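Local structure of carboxypeptidase 1 (Deinococcus radiodurans str. R1, 5GIV) at residues E162-M167 against Y422-V427; A177-A182 against L484-Y489; D71-R76 against R85-A90. The protein probably removes amino acids one at a time from the C-terminus of peptides, with broad specificity, as a zinc-dependent carboxypeptidase of the M32 family. One frame throughout, in Å; residues are numbered along the deposited sequence.

Contact 1: residues E162-M167 against Y422-V427; sequences ESDEGM and YTIGNV
Asp-164 OD2 takes a hydrogen bond from Gly-293 N and shares a weak one with Ser-291 OG, on the same carboxylate that meets Ile-424 across this contact. At the other oxygen, Ser-163 OG donates to Asp-164 OD1 over 2.8 Å. This donor stands above the carboxylate plane, about 45° out of it. The bonds probably fix the rotation of the buried carboxylate.

Ile-424 CD1 sits over the opposite face of the carboxylate, 3.6 Å from Asp-164 OD1. It is the atom of the helical segment that does the touching. CG1 is anti to the carbonyl carbon (chi1 -60°) and CD1 continues the chain outward (chi2 173°), which brings the methyl into the corner formed by Asp-164 and Met-167. Met-167, on the same segment as Asp-164, meets it tip to tip, with Met-167 CE 4.0 Å from Ile-424 CD1. The methionine chain is bent at chi2 and chi3, and this puts both CE and CG near that methyl. No hydrogen bond crosses between the segments.

Helix 155-163 ends just before Asp-164, and a type II turn carries the chain from Asp-164 to Met-167. The turn is closed by Met-167 N to Asp-164 O at 2.8 Å. Asp-164 thus supplies a backbone carbonyl to the turn and a side chain to the contact.

The contact lies close to the zinc site, probably the catalytic centre. The side chain of Ile-424 is about 7 Å from that of the zinc ligand Glu-296. Helix 292-306, which carries Glu-296, touches both segments through Ala-292, Glu-296 and Arg-300. Helix 357-372 packs against helix 420-439, and helix 169-193 meets both Met-167 and Thr-423.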
loop_
_atom_site.group_PDB
_atom_site.type_symbol
_atom_site.label_atom_id
_atom_site.label_comp_id
_atom_site.label_asym_id
_atom_site.label_seq_id
_atom_site.Cartn_x
_atom_site.Cartn_y
_atom_site.Cartn_z
ATOM N N GLU A 162 13.102 10.170 25.961
ATOM C CA GLU A 162 12.142 9.555 25.049
ATOM C C GLU A 162 12.832 9.082 23.776
ATOM O O GLU A 162 12.489 8.032 23.224
ATOM C CB GLU A 162 11.024 10.547 24.727
ATOM C CG GLU A 162 9.755 9.901 24.209
ATOM C CD GLU A 162 9.044 9.085 25.283
ATOM O OE1 GLU A 162 9.319 9.313 26.492
ATOM O OE2 GLU A 162 8.208 8.215 24.921
ATOM N N SER A 163 13.813 9.843 23.303
ATOM C CA SER A 163 14.557 9.459 22.115
ATOM C C SER A 163 15.547 8.335 22.424
ATOM O O SER A 163 15.651 7.367 21.666
ATOM C CB SER A 163 15.269 10.687 21.534
ATOM O OG SER A 163 16.234 10.327 20.565
ATOM N N ASP A 164 16.302 8.455 23.514
ATOM C CA ASP A 164 17.312 7.454 23.872
ATOM C C ASP A 164 17.225 7.176 25.367
ATOM O O ASP A 164 17.748 7.948 26.177
ATOM C CB ASP A 164 18.715 7.899 23.478
ATOM C CG ASP A 164 18.872 8.035 21.982
ATOM O OD1 ASP A 164 18.596 9.128 21.442
ATOM O OD2 ASP A 164 19.249 7.031 21.351
ATOM N N GLU A 165 16.577 6.071 25.725
ATOM C CA GLU A 165 16.385 5.752 27.129
ATOM C C GLU A 165 17.713 5.802 27.867
ATOM O O GLU A 165 18.699 5.187 27.448
ATOM C CB GLU A 165 15.744 4.372 27.284
ATOM C CG GLU A 165 15.402 4.035 28.721
ATOM C CD GLU A 165 14.996 2.588 28.912
ATOM O OE1 GLU A 165 15.271 1.759 28.024
ATOM O OE2 GLU A 165 14.416 2.263 29.962
ATOM N N GLY A 166 17.733 6.556 28.963
ATOM C CA GLY A 166 18.912 6.697 29.782
ATOM C C GLY A 166 19.784 7.877 29.428
ATOM O O GLY A 166 20.654 8.245 30.220
ATOM N N MET A 167 19.598 8.461 28.253
ATOM C CA MET A 167 20.382 9.614 27.850
ATOM C C MET A 167 19.864 10.870 28.545
ATOM O O MET A 167 18.665 11.021 28.789
ATOM C CB MET A 167 20.344 9.765 26.325
ATOM C CG MET A 167 21.339 10.768 25.748
ATOM S SD MET A 167 23.037 10.137 25.693
ATOM C CE MET A 167 22.815 8.590 24.814
ATOM N N TYR A 422 20.352 11.882 15.860
ATOM C CA TYR A 422 21.146 11.807 14.638
ATOM C C TYR A 422 22.635 11.821 14.958
ATOM O O TYR A 422 23.417 11.072 14.360
ATOM C CB TYR A 422 20.798 12.966 13.702
ATOM C CG TYR A 422 19.353 12.994 13.252
ATOM C CD1 TYR A 422 18.851 12.018 12.399
ATOM C CD2 TYR A 422 18.504 14.017 13.648
ATOM C CE1 TYR A 422 17.544 12.040 11.972
ATOM C CE2 TYR A 422 17.190 14.050 13.231
ATOM C CZ TYR A 422 16.711 13.058 12.389
ATOM O OH TYR A 422 15.396 13.081 11.968
ATOM N N THR A 423 23.049 12.668 15.901
ATOM C CA THR A 423 24.465 12.743 16.242
ATOM C C THR A 423 24.887 11.555 17.089
ATOM O O THR A 423 25.991 11.024 16.924
ATOM C CB THR A 423 24.766 14.056 16.960
ATOM O OG1 THR A 423 24.705 15.130 16.017
ATOM C CG2 THR A 423 26.148 14.024 17.607
ATOM N N ILE A 424 24.011 11.120 17.986
ATOM C CA ILE A 424 24.270 9.902 18.734
ATOM C C ILE A 424 24.486 8.737 17.781
ATOM O O ILE A 424 25.386 7.918 17.976
ATOM C CB ILE A 424 23.118 9.655 19.731
ATOM C CG1 ILE A 424 23.024 10.834 20.701
ATOM C CG2 ILE A 424 23.307 8.341 20.473
ATOM C CD1 ILE A 424 21.831 10.767 21.620
ATOM N N GLY A 425 23.671 8.648 16.729
ATOM C CA GLY A 425 23.866 7.597 15.744
ATOM C C GLY A 425 25.211 7.697 15.052
ATOM O O GLY A 425 25.873 6.686 14.809
ATOM N N ASN A 426 25.636 8.916 14.726
ATOM C CA ASN A 426 26.945 9.088 14.105
ATOM C C ASN A 426 28.046 8.554 15.017
ATOM O O ASN A 426 28.966 7.852 14.567
ATOM C CB ASN A 426 27.193 10.561 13.785
ATOM C CG ASN A 426 26.512 11.011 12.512
ATOM O OD1 ASN A 426 26.295 10.221 11.587
ATOM N ND2 ASN A 426 26.207 12.305 12.440
ATOM N N VAL A 427 27.982 8.901 16.305
ATOM C CA VAL A 427 28.998 8.444 17.247
ATOM C C VAL A 427 28.990 6.922 17.330
ATOM O O VAL A 427 30.021 6.262 17.140
ATOM C CB VAL A 427 28.765 9.085 18.628
ATOM C CG1 VAL A 427 29.754 8.552 19.638
ATOM C CG2 VAL A 427 28.849 10.602 18.536
#

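Contact 2: residues A177-A182 against L484-Y489; sequences AELRAA and LTAGPY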
loop_
_atom_site.group_PDB
_atom_site.type_symbol
_atom_site.label_atom_id
_atom_site.label_comp_id
_atom_site.label_asym_id
_atom_site.label_seq_id
_atom_site.Cartn_x
_atom_site.Cartn_y
_atom_site.Cartn_z
ATOM N N ALA A 177 30.242 19.113 22.831
ATOM C CA ALA A 177 31.476 19.868 23.030
ATOM C C ALA A 177 32.675 19.120 22.468
ATOM O O ALA A 177 33.529 19.708 21.789
ATOM C CB ALA A 177 31.673 20.162 24.517
ATOM N N GLU A 178 32.753 17.820 22.734
ATOM C CA GLU A 178 33.871 17.032 22.241
ATOM C C GLU A 178 33.878 16.971 20.713
ATOM O O GLU A 178 34.936 17.108 20.088
ATOM C CB GLU A 178 33.811 15.642 22.864
ATOM C CG GLU A 178 35.088 14.863 22.765
ATOM C CD GLU A 178 34.986 13.555 23.518
ATOM O OE1 GLU A 178 33.968 13.376 24.231
ATOM O OE2 GLU A 178 35.940 12.743 23.441
ATOM N N LEU A 179 32.708 16.762 20.091
ATOM C CA LEU A 179 32.664 16.721 18.629
ATOM C C LEU A 179 32.998 18.084 18.031
ATOM O O LEU A 179 33.716 18.173 17.028
ATOM C CB LEU A 179 31.301 16.242 18.140
ATOM C CG LEU A 179 30.877 14.822 18.526
ATOM C CD1 LEU A 179 29.530 14.474 17.874
ATOM C CD2 LEU A 179 31.953 13.797 18.202
ATOM N N ARG A 180 32.468 19.153 18.625
ATOM C CA ARG A 180 32.771 20.503 18.167
ATOM C C ARG A 180 34.267 20.792 18.239
ATOM O O ARG A 180 34.860 21.314 17.285
ATOM C CB ARG A 180 31.980 21.500 19.012
ATOM C CG ARG A 180 32.007 22.939 18.554
ATOM C CD ARG A 180 31.159 23.774 19.500
ATOM N NE ARG A 180 30.096 24.494 18.806
ATOM C CZ ARG A 180 28.913 24.788 19.348
ATOM N NH1 ARG A 180 28.630 24.412 20.593
ATOM N NH2 ARG A 180 28.006 25.457 18.642
ATOM N N ALA A 181 34.896 20.465 19.378
ATOM C CA ALA A 181 36.320 20.748 19.560
ATOM C C ALA A 181 37.183 19.996 18.558
ATOM O O ALA A 181 38.203 20.522 18.101
ATOM C CB ALA A 181 36.756 20.398 20.986
ATOM N N ALA A 182 36.797 18.775 18.197
ATOM C CA ALA A 182 37.602 17.988 17.267
ATOM C C ALA A 182 37.199 18.206 15.809
ATOM O O ALA A 182 38.070 18.260 14.930
ATOM C CB ALA A 182 37.513 16.498 17.618
ATOM N N LEU A 484 28.798 4.662 25.691
ATOM C CA LEU A 484 28.908 5.584 24.572
ATOM C C LEU A 484 30.157 6.447 24.700
ATOM O O LEU A 484 30.401 7.054 25.745
ATOM C CB LEU A 484 27.651 6.457 24.506
ATOM C CG LEU A 484 27.591 7.608 23.501
ATOM C CD1 LEU A 484 27.732 7.091 22.090
ATOM C CD2 LEU A 484 26.262 8.348 23.647
ATOM N N THR A 485 30.972 6.465 23.647
ATOM C CA THR A 485 32.153 7.313 23.621
ATOM C C THR A 485 32.407 7.793 22.200
ATOM O O THR A 485 32.288 7.022 21.247
ATOM C CB THR A 485 33.397 6.585 24.161
ATOM O OG1 THR A 485 34.576 7.340 23.838
ATOM C CG2 THR A 485 33.515 5.197 23.564
ATOM N N ALA A 486 32.799 9.058 22.072
ATOM C CA ALA A 486 33.148 9.629 20.779
ATOM C C ALA A 486 34.529 9.212 20.308
ATOM O O ALA A 486 34.921 9.570 19.192
ATOM C CB ALA A 486 33.097 11.156 20.841
ATOM N N GLY A 487 35.264 8.454 21.117
ATOM C CA GLY A 487 36.617 8.092 20.785
ATOM C C GLY A 487 36.722 7.437 19.428
ATOM O O GLY A 487 37.372 7.950 18.517
ATOM N N PRO A 488 36.084 6.273 19.272
ATOM C CA PRO A 488 36.184 5.566 17.983
ATOM C C PRO A 488 35.717 6.417 16.817
ATOM O O PRO A 488 36.298 6.354 15.724
ATOM C CB PRO A 488 35.298 4.327 18.196
ATOM C CG PRO A 488 35.251 4.149 19.693
ATOM C CD PRO A 488 35.285 5.531 20.262
ATOM N N TYR A 489 34.683 7.230 17.044
ATOM C CA TYR A 489 34.163 8.118 16.010
ATOM C C TYR A 489 35.199 9.147 15.584
ATOM O O TYR A 489 35.453 9.324 14.389
ATOM C CB TYR A 489 32.890 8.796 16.523
ATOM C CG TYR A 489 32.209 9.752 15.566
ATOM C CD1 TYR A 489 31.797 9.333 14.303
ATOM C CD2 TYR A 489 31.898 11.054 15.959
ATOM C CE1 TYR A 489 31.148 10.202 13.439
ATOM C CE2 TYR A 489 31.246 11.927 15.106
ATOM C CZ TYR A 489 30.868 11.495 13.848
ATOM O OH TYR A 489 30.212 12.353 13.002
#
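Leu-179 and Tyr-489 form the tight part of this contact. Leu-179 CD2 lies at the edge of the tyrosine ring, in its plane, 3.5 Å from Tyr-489 CD2. Leu-179 CD1 is a little farther off, 4.1 Å from Tyr-489 CE2. The two side chains cross at about a right angle, so the branched end of the leucine abuts the ring edge. Tyr-489 CG is anti to the backbone N (chi1 -180°), which carries the ring toward helix 169-193. Its hydroxyl is hydrogen-bonded to Asn-358 ND2, and this should help hold the ring in place. The tyrosine lies in the wider surroundings of the zinc site, its side chain about 10 Å from that of Glu-296.

Ala-486 bridges the tight and loose parts. Its CB points at the helix and packs 3.9 Å from Leu-179 CD2. The looser side belongs to Glu-178, an exposed residue. Its chain is extended, and the flat carboxylate lies face-on over the Ala-486 methyl, with Glu-178 CD 4.1 Å from Ala-486 CB. No hydrogen bond joins the segments.

Thr-485 faces away and works within its own segment. Its OG1 accepts from Gly-487 N at 3.0 Å, nearly straight at 165°. This is a capping bond at the start of helix 487-501.

The contact joins the middle of helix 169-193 to the beginning of helix 487-501. Leu-490 extends the packing against Glu-178, Leu-179 and Ala-182. Helix 420-439 meets Leu-179 through Thr-423 and Tyr-489 through Asn-426, and helix 357-372 adds Asn-358.

Contact 3: residues D71-R76 against R85-A90; sequences DAASSR and RMVQVA
The backbones of Ser-74 and Val-87 approach to 6.2 Å between CA atoms, where the end of helix 64-75 meets helix 81-99. The two helices form an antiparallel helical hairpin (alpha-hairpin), joined by a short link.

Val-87 makes all the contacts of segment 85-90, with one methyl for each partner. CG1 is anti to the backbone N (chi1 171°) and reaches Ser-74, where Val-87 CG1 lies 3.8 Å from Ser-74 CB. The same methyl is equally close to Ser-74 CA, so it rests on the backbone as well as on the side chain. CG2 takes the other side, and Val-87 CG2 packs 4.1 Å from Ala-73 CB. The methyls thus straddle two consecutive residues of the facing helix. No hydrogen bond joins the segments.

Helix 8-36 closes over the hairpin, with Leu-13 on Ala-73 and Trp-10 on Val-87.

Ser-74 offers carbon to the valine and keeps its hydroxyl for its own helix. There the one hydroxyl is placed between two carbonyls, those of Leu-70 and Asp-71. Ser-74 OG donates to Asp-71 O at 2.7 Å, tilted 33° from the carbonyl plane.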
loop_
_atom_site.group_PDB
_atom_site.type_symbol
_atom_site.label_atom_id
_atom_site.label_comp_id
_atom_site.label_asym_id
_atom_site.label_seq_id
_atom_site.Cartn_x
_atom_site.Cartn_y
_atom_site.Cartn_z
ATOM N N ASP A 71 0.100 -6.778 35.364
ATOM C CA ASP A 71 0.359 -6.789 36.803
ATOM C C ASP A 71 0.482 -8.215 37.324
ATOM O O ASP A 71 1.401 -8.536 38.086
ATOM C CB ASP A 71 -0.746 -6.032 37.538
ATOM C CG ASP A 71 -0.731 -4.541 37.241
ATOM O OD1 ASP A 71 0.272 -4.039 36.694
ATOM O OD2 ASP A 71 -1.733 -3.870 37.556
ATOM N N ALA A 72 -0.438 -9.090 36.919
ATOM C CA ALA A 72 -0.344 -10.487 37.328
ATOM C C ALA A 72 0.978 -11.091 36.873
ATOM O O ALA A 72 1.736 -11.640 37.681
ATOM C CB ALA A 72 -1.522 -11.287 36.767
ATOM N N ALA A 73 1.279 -10.976 35.578
ATOM C CA ALA A 73 2.480 -11.598 35.035
ATOM C C ALA A 73 3.754 -11.026 35.642
ATOM O O ALA A 73 4.775 -11.718 35.692
ATOM C CB ALA A 73 2.508 -11.438 33.515
ATOM N N SER A 74 3.722 -9.771 36.098
ATOM C CA SER A 74 4.931 -9.160 36.647
ATOM C C SER A 74 5.266 -9.704 38.028
ATOM O O SER A 74 6.437 -9.721 38.419
ATOM C CB SER A 74 4.779 -7.639 36.705
ATOM O OG SER A 74 3.657 -7.273 37.488
ATOM N N SER A 75 4.261 -10.154 38.773
ATOM C CA SER A 75 4.484 -10.708 40.100
ATOM C C SER A 75 4.847 -12.186 40.070
ATOM O O SER A 75 5.375 -12.695 41.065
ATOM C CB SER A 75 3.240 -10.498 40.969
ATOM O OG SER A 75 2.113 -11.148 40.408
ATOM N N ARG A 76 4.581 -12.880 38.960
ATOM C CA ARG A 76 5.019 -14.260 38.789
ATOM C C ARG A 76 6.517 -14.357 39.050
ATOM O O ARG A 76 7.235 -13.360 38.925
ATOM C CB ARG A 76 4.674 -14.770 37.384
ATOM C CG ARG A 76 3.173 -14.923 37.116
ATOM C CD ARG A 76 2.868 -15.404 35.687
ATOM N NE ARG A 76 3.660 -16.576 35.313
ATOM C CZ ARG A 76 3.355 -17.417 34.327
ATOM N NH1 ARG A 76 2.258 -17.240 33.599
ATOM N NH2 ARG A 76 4.150 -18.445 34.076
ATOM N N ARG A 85 11.537 -9.595 30.965
ATOM C CA ARG A 85 11.882 -8.341 30.300
ATOM C C ARG A 85 10.758 -7.868 29.373
ATOM O O ARG A 85 10.465 -6.668 29.313
ATOM C CB ARG A 85 13.202 -8.506 29.541
ATOM C CG ARG A 85 13.632 -7.298 28.717
ATOM C CD ARG A 85 13.875 -6.038 29.538
ATOM N NE ARG A 85 14.343 -4.979 28.652
ATOM C CZ ARG A 85 14.404 -3.685 28.961
ATOM N NH1 ARG A 85 14.028 -3.261 30.156
ATOM N NH2 ARG A 85 14.840 -2.808 28.059
ATOM N N MET A 86 10.107 -8.791 28.653
ATOM C CA MET A 86 8.945 -8.412 27.852
ATOM C C MET A 86 7.888 -7.753 28.721
ATOM O O MET A 86 7.318 -6.719 28.357
ATOM C CB MET A 86 8.343 -9.631 27.154
ATOM C CG MET A 86 9.144 -10.177 25.997
ATOM S SD MET A 86 8.301 -11.575 25.222
ATOM C CE MET A 86 6.781 -10.776 24.777
ATOM N N VAL A 87 7.610 -8.350 29.882
ATOM C CA VAL A 87 6.619 -7.789 30.792
ATOM C C VAL A 87 7.076 -6.433 31.299
ATOM O O VAL A 87 6.290 -5.481 31.359
ATOM C CB VAL A 87 6.354 -8.774 31.946
ATOM C CG1 VAL A 87 5.498 -8.128 33.018
ATOM C CG2 VAL A 87 5.678 -10.023 31.409
ATOM N N GLN A 88 8.355 -6.313 31.649
ATOM C CA GLN A 88 8.863 -5.029 32.117
ATOM C C GLN A 88 8.710 -3.967 31.034
ATOM O O GLN A 88 8.260 -2.847 31.300
ATOM C CB GLN A 88 10.320 -5.168 32.551
ATOM C CG GLN A 88 10.910 -3.889 33.102
ATOM C CD GLN A 88 12.394 -4.007 33.404
ATOM O OE1 GLN A 88 13.185 -4.433 32.560
ATOM N NE2 GLN A 88 12.775 -3.654 34.628
ATOM N N VAL A 89 9.095 -4.304 29.801
ATOM C CA VAL A 89 8.966 -3.360 28.696
ATOM C C VAL A 89 7.497 -3.032 28.429
ATOM O O VAL A 89 7.135 -1.868 28.216
ATOM C CB VAL A 89 9.667 -3.921 27.445
ATOM C CG1 VAL A 89 9.263 -3.135 26.195
ATOM C CG2 VAL A 89 11.190 -3.899 27.643
ATOM N N ALA A 90 6.633 -4.050 28.423
ATOM C CA ALA A 90 5.210 -3.805 28.213
ATOM C C ALA A 90 4.637 -2.891 29.290
ATOM O O ALA A 90 3.823 -2.007 28.994
ATOM C CB ALA A 90 4.442 -5.125 28.166
#

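How the contacts relate
Contacts 1 and 2 belong to one interior region and touch directly. Helix 420-439 supplies a segment to contact 1 and packs on both segments of contact 2. Thr-423 CG2 lies 3.4 Å from Leu-179 CD1. Contact 3 is peripheral though itself buried, its centre about 29 Å from that of the chain, against about 10 Å for contact 1 and 19 Å for contact 2. It does not touch the other two. Contacts 1 and 2 join residues far apart in sequence, whereas contact 3 pairs neighbouring helices. The chemistry follows place: polar bonds mixed with packing by the zinc site, then mainly aliphatic on aromatic, then a valine against alanine and serine carbons.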